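PDB 1NI3: Obg-like ATPase 1 from Schizosaccharomyces pombe, which hydrolyses ATP, and GTP less efficiently, and negatively regulates the G2/M transition of the cell cycle. Local coordinates for residues V213-I216 against N217-Y220; D143-I146 against I147-L151; V378-S381 against G382-A385. All blocks are in the same frame, centred on the assembly; numbering follows the deposited sequence.

Interaction 1 (V213-I216 against N217-Y220); sequences VEII and NSLY
Val213 and Asn217 run alongside each other from successive turns of the helix. Methyl CG1 of Val213 rests 3.6 Å from the amide nitrogen ND2 of Asn217, and the backbone between them is tied by a nearly straight hydrogen bond from Asn217 N to Val213 O, 2.9 Å long. At the other corner of its amide, Asn217 OD1 accepts a hydrogen bond from the backbone N of Gly15, so this group fastens the N-terminal loop to the helix.

Near the end of helix 210-217 a type I beta turn runs from Asn217 to Tyr220, closed by a hydrogen bond from Tyr220 N to Asn217 O at 3.2 Å. Tyr220 is the first residue to leave helical phi/psi, with phi 41°.

The packed side is made by four buried residues. Val213 meets Trp14 of the N-terminal loop, Ile215 and Ile216 press on helix 179-199, and Leu219, with CG anti to its carbonyl carbon (chi1 -54°), packs on Phe158 and His162 of helix 140-168. The solvent side is much sparser. Glu214 turns away from the turn and pairs with Arg211 in a salt bridge, Ser218 is exposed, and so is Tyr220, although Asn217 O lies over the centre of one face of its ring, 3.4 Å above the plane.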
ATOM      1  N   VAL A 213      13.370   4.830 -14.366  1.00 47.04           N
ATOM      2  CA  VAL A 213      12.517   4.193 -13.374  1.00 47.45           C
ATOM      3  C   VAL A 213      12.884   2.717 -13.322  1.00 46.58           C
ATOM      4  O   VAL A 213      12.988   2.117 -12.251  1.00 45.17           O
ATOM      5  CB  VAL A 213      11.027   4.350 -13.746  1.00 48.10           C
ATOM      6  CG1 VAL A 213      10.189   3.330 -12.988  1.00 48.69           C
ATOM      7  CG2 VAL A 213      10.557   5.755 -13.413  1.00 46.42           C
ATOM      8  N   GLU A 214      13.092   2.151 -14.502  1.00 43.59           N
ATOM      9  CA  GLU A 214      13.458   0.754 -14.631  1.00 42.64           C
ATOM     10  C   GLU A 214      14.727   0.453 -13.848  1.00 43.15           C
ATOM     11  O   GLU A 214      14.774  -0.469 -13.031  1.00 44.73           O
ATOM     12  CB  GLU A 214      13.670   0.444 -16.103  1.00 41.90           C
ATOM     13  CG  GLU A 214      13.929  -0.989 -16.412  1.00 40.95           C
ATOM     14  CD  GLU A 214      14.112  -1.203 -17.877  1.00 43.66           C
ATOM     15  OE1 GLU A 214      15.010  -0.545 -18.445  1.00 42.63           O
ATOM     16  OE2 GLU A 214      13.346  -2.002 -18.460  1.00 46.17           O
ATOM     17  N   ILE A 215      15.764   1.238 -14.100  1.00 42.41           N
ATOM     18  CA  ILE A 215      17.027   1.035 -13.404  1.00 43.35           C
ATOM     19  C   ILE A 215      16.809   1.166 -11.911  1.00 42.97           C
ATOM     20  O   ILE A 215      17.129   0.263 -11.153  1.00 44.49           O
ATOM     21  CB  ILE A 215      18.075   2.054 -13.851  1.00 44.66           C
ATOM     22  CG1 ILE A 215      18.449   1.771 -15.309  1.00 46.80           C
ATOM     23  CG2 ILE A 215      19.298   1.990 -12.942  1.00 40.20           C
ATOM     24  CD1 ILE A 215      19.411   2.743 -15.906  1.00 46.20           C
ATOM     25  N   ILE A 216      16.252   2.285 -11.485  1.00 40.78           N
ATOM     26  CA  ILE A 216      16.018   2.471 -10.070  1.00 40.40           C
ATOM     27  C   ILE A 216      15.357   1.247  -9.419  1.00 40.87           C
ATOM     28  O   ILE A 216      15.884   0.714  -8.444  1.00 42.71           O
ATOM     29  CB  ILE A 216      15.191   3.734  -9.843  1.00 39.13           C
ATOM     30  CG1 ILE A 216      15.970   4.939 -10.379  1.00 37.05           C
ATOM     31  CG2 ILE A 216      14.911   3.925  -8.361  1.00 38.23           C
ATOM     32  CD1 ILE A 216      15.282   6.267 -10.201  1.00 38.22           C
ATOM     33  N   ASN A 217      14.239   0.769  -9.964  1.00 38.60           N
ATOM     34  CA  ASN A 217      13.572  -0.407  -9.381  1.00 38.64           C
ATOM     35  C   ASN A 217      14.526  -1.548  -9.037  1.00 38.12           C
ATOM     36  O   ASN A 217      14.312  -2.292  -8.072  1.00 32.17           O
ATOM     37  CB  ASN A 217      12.489  -0.937 -10.313  1.00 37.01           C
ATOM     38  CG  ASN A 217      11.298  -0.041 -10.365  1.00 39.24           C
ATOM     39  OD1 ASN A 217      10.867   0.503  -9.348  1.00 41.17           O
ATOM     40  ND2 ASN A 217      10.726   0.101 -11.548  1.00 37.77           N
ATOM     41  N   SER A 218      15.568  -1.700  -9.841  1.00 38.02           N
ATOM     42  CA  SER A 218      16.533  -2.756  -9.597  1.00 38.82           C
ATOM     43  C   SER A 218      17.319  -2.466  -8.328  1.00 39.01           C
ATOM     44  O   SER A 218      18.057  -3.322  -7.854  1.00 41.52           O
ATOM     45  CB  SER A 218      17.519  -2.853 -10.748  1.00 35.78           C
ATOM     46  OG  SER A 218      18.321  -1.669 -10.796  1.00 37.52           O
ATOM     47  N   LEU A 219      17.171  -1.273  -7.768  1.00 36.65           N
ATOM     48  CA  LEU A 219      17.914  -0.956  -6.556  1.00 40.32           C
ATOM     49  C   LEU A 219      17.107  -1.134  -5.275  1.00 41.37           C
ATOM     50  O   LEU A 219      17.641  -1.000  -4.169  1.00 43.85           O
ATOM     51  CB  LEU A 219      18.438   0.474  -6.615  1.00 40.59           C
ATOM     52  CG  LEU A 219      19.277   0.839  -7.838  1.00 40.35           C
ATOM     53  CD1 LEU A 219      19.689   2.292  -7.736  1.00 39.03           C
ATOM     54  CD2 LEU A 219      20.487  -0.068  -7.927  1.00 37.82           C
ATOM     55  N   TYR A 220      15.824  -1.431  -5.433  1.00 39.54           N
ATOM     56  CA  TYR A 220      14.922  -1.629  -4.303  1.00 37.53           C
ATOM     57  C   TYR A 220      15.149  -0.611  -3.184  1.00 39.91           C
ATOM     58  O   TYR A 220      15.195  -0.959  -1.997  1.00 44.23           O
ATOM     59  CB  TYR A 220      15.074  -3.061  -3.777  1.00 30.67           C
ATOM     60  CG  TYR A 220      14.917  -4.081  -4.870  1.00 27.88           C
ATOM     61  CD1 TYR A 220      15.943  -4.311  -5.772  1.00 24.52           C
ATOM     62  CD2 TYR A 220      13.702  -4.747  -5.070  1.00 27.15           C
ATOM     63  CE1 TYR A 220      15.770  -5.168  -6.843  1.00 24.45           C
ATOM     64  CE2 TYR A 220      13.522  -5.607  -6.147  1.00 25.60           C
ATOM     65  CZ  TYR A 220      14.564  -5.812  -7.032  1.00 28.04           C
ATOM     66  OH  TYR A 220      14.402  -6.655  -8.106  1.00 35.10           O
TER

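Interaction 2 (D143-I146 against I147-L151); sequences DLSI and IVDEL
Ser145 carries OG anti to its own nitrogen (chi1 -169°), and Asp149 holds CG anti to its carbonyl carbon (chi1 -59°); together these torsions bring hydroxyl and carboxylate to the same flank of the helix, one turn apart. Ser145 OG donates to Asp149 OD2 over 3.1 Å, arriving on the syn side of the carboxylate and 22° out of its plane. With an alanine in place of Ser145 the hydroxyl is gone, and Asp149 OD2 would probably lose this partner, leaving its carboxylate freer to turn.

Beneath this side-chain bridge the backbone repeats the same i to i+4 spacing. Asp149 N reaches Ser145 O at 3.0 Å and Glu150 N reaches Ile146 O at 2.8 Å, both regular alpha-helical bonds; Ile147 N meets Asp143 O at a longer 3.3 Å. Ile147 also lays its CG1 3.5 Å from Asp143 O, alongside that bond.

All this belongs to the first turns of helix 140-168, which follows the P-loop GTPase core strand 118-124 and runs on into the long helical arm of the YchF/OLA1 proteins. Leu144 packs on Gln121 and Val123 of that strand and on Ile249 and Trp252 of helix 246-254, and Trp252 also touches Ser145 and Val148. Ile147 touches Gln121, Leu105 and Met28, the last of these within the sequence that probably forms the P-loop (Walker A).

Glu150 and Asp149 are met differently. Both oxygens of Glu150 accept backbone amides, OE1 from Leu105 and OE2 from Gly106, which probably helps to hold the loop leading into helix 107-113. Asp149 is solvent-exposed, so its negative charge is probably eased by water as well as by the serine hydroxyl.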
ATOM      1  N   ASP A 143      10.706  14.157  14.542  1.00 59.08           N
ATOM      2  CA  ASP A 143      10.686  12.732  14.195  1.00 58.83           C
ATOM      3  C   ASP A 143      10.382  12.493  12.720  1.00 57.24           C
ATOM      4  O   ASP A 143      10.924  11.573  12.096  1.00 55.67           O
ATOM      5  CB  ASP A 143       9.638  12.012  15.039  1.00 62.04           C
ATOM      6  CG  ASP A 143       9.918  12.115  16.515  1.00 65.77           C
ATOM      7  OD1 ASP A 143      10.248  13.232  16.971  1.00 69.96           O
ATOM      8  OD2 ASP A 143       9.804  11.091  17.223  1.00 66.39           O
ATOM      9  N   LEU A 144       9.491  13.316  12.181  1.00 54.60           N
ATOM     10  CA  LEU A 144       9.109  13.221  10.781  1.00 53.53           C
ATOM     11  C   LEU A 144      10.332  13.380   9.884  1.00 54.27           C
ATOM     12  O   LEU A 144      10.487  12.652   8.901  1.00 56.01           O
ATOM     13  CB  LEU A 144       8.104  14.312  10.439  1.00 52.63           C
ATOM     14  CG  LEU A 144       6.652  13.893  10.241  1.00 49.88           C
ATOM     15  CD1 LEU A 144       5.791  15.131  10.113  1.00 47.38           C
ATOM     16  CD2 LEU A 144       6.542  13.016   9.008  1.00 46.00           C
ATOM     17  N   SER A 145      11.184  14.346  10.215  1.00 52.13           N
ATOM     18  CA  SER A 145      12.379  14.604   9.435  1.00 50.05           C
ATOM     19  C   SER A 145      13.435  13.518   9.649  1.00 48.71           C
ATOM     20  O   SER A 145      14.141  13.129   8.720  1.00 46.81           O
ATOM     21  CB  SER A 145      12.944  15.977   9.796  1.00 50.83           C
ATOM     22  OG  SER A 145      13.966  16.372   8.864  1.00 52.78           O
ATOM     23  N   ILE A 146      13.533  13.019  10.874  1.00 49.69           N
ATOM     24  CA  ILE A 146      14.498  11.967  11.199  1.00 50.79           C
ATOM     25  C   ILE A 146      14.384  10.788  10.237  1.00 51.16           C
ATOM     26  O   ILE A 146      15.329  10.461   9.511  1.00 50.61           O
ATOM     27  CB  ILE A 146      14.272  11.437  12.629  1.00 50.83           C
ATOM     28  CG1 ILE A 146      14.665  12.508  13.643  1.00 47.84           C
ATOM     29  CG2 ILE A 146      15.067  10.155  12.849  1.00 49.44           C
ATOM     30  CD1 ILE A 146      14.189  12.203  15.038  1.00 46.00           C
ATOM     31  N   ILE A 147      13.218  10.145  10.254  1.00 50.57           N
ATOM     32  CA  ILE A 147      12.949   8.993   9.400  1.00 49.46           C
ATOM     33  C   ILE A 147      13.368   9.261   7.957  1.00 48.88           C
ATOM     34  O   ILE A 147      14.117   8.479   7.369  1.00 49.03           O
ATOM     35  CB  ILE A 147      11.447   8.594   9.488  1.00 48.23           C
ATOM     36  CG1 ILE A 147      11.104   8.253  10.946  1.00 47.90           C
ATOM     37  CG2 ILE A 147      11.161   7.369   8.627  1.00 47.68           C
ATOM     38  CD1 ILE A 147       9.666   7.866  11.183  1.00 46.31           C
ATOM     39  N   VAL A 148      12.919  10.372   7.390  1.00 48.70           N
ATOM     40  CA  VAL A 148      13.291  10.690   6.020  1.00 47.96           C
ATOM     41  C   VAL A 148      14.806  10.629   5.857  1.00 48.31           C
ATOM     42  O   VAL A 148      15.328   9.849   5.059  1.00 47.29           O
ATOM     43  CB  VAL A 148      12.857  12.099   5.632  1.00 48.92           C
ATOM     44  CG1 VAL A 148      12.936  12.250   4.133  1.00 49.72           C
ATOM     45  CG2 VAL A 148      11.465  12.376   6.148  1.00 51.60           C
ATOM     46  N   ASP A 149      15.504  11.466   6.622  1.00 48.79           N
ATOM     47  CA  ASP A 149      16.961  11.544   6.561  1.00 48.06           C
ATOM     48  C   ASP A 149      17.598  10.181   6.738  1.00 44.74           C
ATOM     49  O   ASP A 149      18.584   9.856   6.066  1.00 44.53           O
ATOM     50  CB  ASP A 149      17.472  12.514   7.618  1.00 52.16           C
ATOM     51  CG  ASP A 149      16.914  13.895   7.429  1.00 57.72           C
ATOM     52  OD1 ASP A 149      17.052  14.440   6.306  1.00 60.19           O
ATOM     53  OD2 ASP A 149      16.331  14.436   8.393  1.00 61.39           O
ATOM     54  N   GLU A 150      17.043   9.376   7.636  1.00 39.31           N
ATOM     55  CA  GLU A 150      17.584   8.042   7.831  1.00 38.29           C
ATOM     56  C   GLU A 150      17.406   7.295   6.513  1.00 38.24           C
ATOM     57  O   GLU A 150      18.360   6.711   5.999  1.00 40.36           O
ATOM     58  CB  GLU A 150      16.861   7.318   8.980  1.00 36.68           C
ATOM     59  CG  GLU A 150      17.125   5.817   9.035  1.00 38.74           C
ATOM     60  CD  GLU A 150      16.736   5.190  10.369  1.00 42.74           C
ATOM     61  OE1 GLU A 150      15.791   5.698  11.009  1.00 42.06           O
ATOM     62  OE2 GLU A 150      17.366   4.188  10.780  1.00 43.55           O
ATOM     63  N   LEU A 151      16.203   7.338   5.944  1.00 35.82           N
ATOM     64  CA  LEU A 151      15.984   6.627   4.692  1.00 37.06           C
ATOM     65  C   LEU A 151      16.928   7.119   3.599  1.00 39.16           C
ATOM     66  O   LEU A 151      17.578   6.322   2.915  1.00 37.88           O
ATOM     67  CB  LEU A 151      14.523   6.747   4.233  1.00 35.55           C
ATOM     68  CG  LEU A 151      13.493   6.178   5.214  1.00 33.96           C
ATOM     69  CD1 LEU A 151      12.147   6.108   4.537  1.00 29.39           C
ATOM     70  CD2 LEU A 151      13.917   4.797   5.698  1.00 34.31           C
TER

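Interaction 3 (V378-S381 against G382-A385); sequences VMES and GDIA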
ATOM      1  N   VAL A 378      -6.781  -5.298 -21.534  1.00 64.68           N
ATOM      2  CA  VAL A 378      -6.393  -4.888 -20.196  1.00 66.18           C
ATOM      3  C   VAL A 378      -7.667  -4.847 -19.373  1.00 65.22           C
ATOM      4  O   VAL A 378      -8.618  -4.141 -19.717  1.00 64.23           O
ATOM      5  CB  VAL A 378      -5.720  -3.497 -20.181  1.00 66.42           C
ATOM      6  CG1 VAL A 378      -4.311  -3.600 -20.730  1.00 66.35           C
ATOM      7  CG2 VAL A 378      -6.539  -2.519 -21.004  1.00 68.36           C
HETATM    8  N   MSE A 379      -7.685  -5.630 -18.296  1.00 64.37           N
HETATM    9  CA  MSE A 379      -8.843  -5.710 -17.414  1.00 62.18           C
HETATM   10  C   MSE A 379      -9.267  -4.329 -16.936  1.00 61.92           C
HETATM   11  O   MSE A 379      -8.468  -3.391 -16.889  1.00 61.65           O
HETATM   12  CB  MSE A 379      -8.521  -6.590 -16.202  1.00 62.65           C
HETATM   13  CG  MSE A 379      -8.053  -7.989 -16.541  1.00 67.07           C
HETATM   14 SE   MSE A 379      -9.444  -9.037 -17.392  1.00 70.70          SE
HETATM   15  CE  MSE A 379     -10.277  -9.831 -15.832  1.00 70.60           C
ATOM     16  N   GLU A 380     -10.536  -4.208 -16.583  1.00 60.85           N
ATOM     17  CA  GLU A 380     -11.043  -2.946 -16.096  1.00 60.27           C
ATOM     18  C   GLU A 380     -11.562  -3.157 -14.680  1.00 59.24           C
ATOM     19  O   GLU A 380     -12.282  -4.117 -14.393  1.00 59.45           O
ATOM     20  CB  GLU A 380     -12.139  -2.438 -17.026  1.00 64.13           C
ATOM     21  CG  GLU A 380     -11.622  -2.163 -18.439  1.00 67.06           C
ATOM     22  CD  GLU A 380     -12.712  -1.758 -19.408  1.00 68.83           C
ATOM     23  OE1 GLU A 380     -13.455  -0.796 -19.118  1.00 68.77           O
ATOM     24  OE2 GLU A 380     -12.819  -2.409 -20.468  1.00 71.42           O
ATOM     25  N   SER A 381     -11.153  -2.265 -13.788  1.00 57.54           N
ATOM     26  CA  SER A 381     -11.533  -2.334 -12.392  1.00 54.35           C
ATOM     27  C   SER A 381     -13.007  -2.635 -12.251  1.00 52.82           C
ATOM     28  O   SER A 381     -13.846  -1.908 -12.771  1.00 53.02           O
ATOM     29  CB  SER A 381     -11.207  -1.012 -11.701  1.00 54.23           C
ATOM     30  OG  SER A 381     -11.394  -1.118 -10.306  1.00 53.62           O
ATOM     31  N   GLY A 382     -13.313  -3.723 -11.559  1.00 51.52           N
ATOM     32  CA  GLY A 382     -14.697  -4.089 -11.345  1.00 51.09           C
ATOM     33  C   GLY A 382     -15.194  -5.157 -12.291  1.00 51.48           C
ATOM     34  O   GLY A 382     -16.214  -5.794 -12.044  1.00 52.97           O
ATOM     35  N   ASP A 383     -14.470  -5.364 -13.381  1.00 51.67           N
ATOM     36  CA  ASP A 383     -14.873  -6.359 -14.365  1.00 54.60           C
ATOM     37  C   ASP A 383     -15.288  -7.701 -13.740  1.00 55.29           C
ATOM     38  O   ASP A 383     -14.649  -8.204 -12.807  1.00 55.14           O
ATOM     39  CB  ASP A 383     -13.742  -6.586 -15.378  1.00 56.00           C
ATOM     40  CG  ASP A 383     -13.816  -5.630 -16.563  1.00 57.28           C
ATOM     41  OD1 ASP A 383     -14.707  -4.743 -16.565  1.00 55.03           O
ATOM     42  OD2 ASP A 383     -12.992  -5.773 -17.498  1.00 56.94           O
ATOM     43  N   ILE A 384     -16.381  -8.269 -14.245  1.00 54.77           N
ATOM     44  CA  ILE A 384     -16.861  -9.567 -13.787  1.00 54.50           C
ATOM     45  C   ILE A 384     -16.469 -10.485 -14.926  1.00 55.89           C
ATOM     46  O   ILE A 384     -17.025 -10.392 -16.018  1.00 59.04           O
ATOM     47  CB  ILE A 384     -18.400  -9.621 -13.629  1.00 52.14           C
ATOM     48  CG1 ILE A 384     -18.852  -8.781 -12.433  1.00 49.81           C
ATOM     49  CG2 ILE A 384     -18.836 -11.066 -13.410  1.00 52.01           C
ATOM     50  CD1 ILE A 384     -18.624  -7.305 -12.604  1.00 50.46           C
ATOM     51  N   ALA A 385     -15.501 -11.356 -14.679  1.00 56.25           N
ATOM     52  CA  ALA A 385     -15.029 -12.245 -15.721  1.00 58.02           C
ATOM     53  C   ALA A 385     -15.321 -13.709 -15.487  1.00 60.32           C
ATOM     54  O   ALA A 385     -15.658 -14.127 -14.380  1.00 59.13           O
ATOM     55  CB  ALA A 385     -13.535 -12.044 -15.930  1.00 59.66           C
TER
HETATM   56  O   HOH W   1     -15.884  -3.187 -14.913  1.00 27.91           O
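Met379, present as selenomethionine, bends at chi2 and chi3 and brings its terminal CE to 3.9 Å from CB of Ala385, an apolar touch between the loop and the strand that follows it. Further round, a type II beta turn runs from Glu380 to Asp383. Its closing bond goes from Asp383 N to Glu380 O at 2.7 Å, and a weak second one, 3.1 Å long, comes back from Glu380 N to Asp383 OD2, so the aspartate grips the turn by main chain and side chain. Gly382 sits at the third position with phi 99°, where a beta carbon would run into Ser381 O.

The other carboxylate oxygen, Asp383 OD1, accepts a hydrogen bond at 2.6 Å from a water that also donates to Ser381 O. The Glu380 and Asp383 side chains pass at a slant, their carboxylate planes 54° apart and OE2 of Glu380 4.5 Å from OD2 of Asp383. Both oxygens are hydrogen-bonded to the one Tyr377 hydroxyl, whose single proton they must share unless one acid is itself protonated, as their closeness might encourage.

Within the ubiquitin-like TGS region, strand 384-386 pairs antiparallel with 346-350 at the edge of a three-stranded sheet; the loop arrives from 372-374, beyond 346-350. Backbone bonds tie Gly382 to Asn309, and Asp383 and Ala385 to Phe311, both on strand 307-312. Met379 packs on Ala329 and Ala332 of helix 329-336, and Ala385 touches Tyr310 and Ile349.

The three contacts follow one another along the chain: interaction 2, then interaction 1, then interaction 3. Interactions 1 and 2 share the OBG-type G region, with centres about 22 Å apart and nearest atoms about 9 Å apart; helix 140-168, which begins around interaction 2, meets the end of interaction 1 further along its length. Interaction 3 stands in the TGS region, its centre about 29 Å from that of interaction 1 and about 39 Å from that of interaction 2, across the chain's centre from the latter. Interaction 2 lies near the nucleotide site: the side chain of Asp143 is about 6 Å from that of Val31, a predicted ATP-binding residue. Interactions 1 and 3 lie away from it.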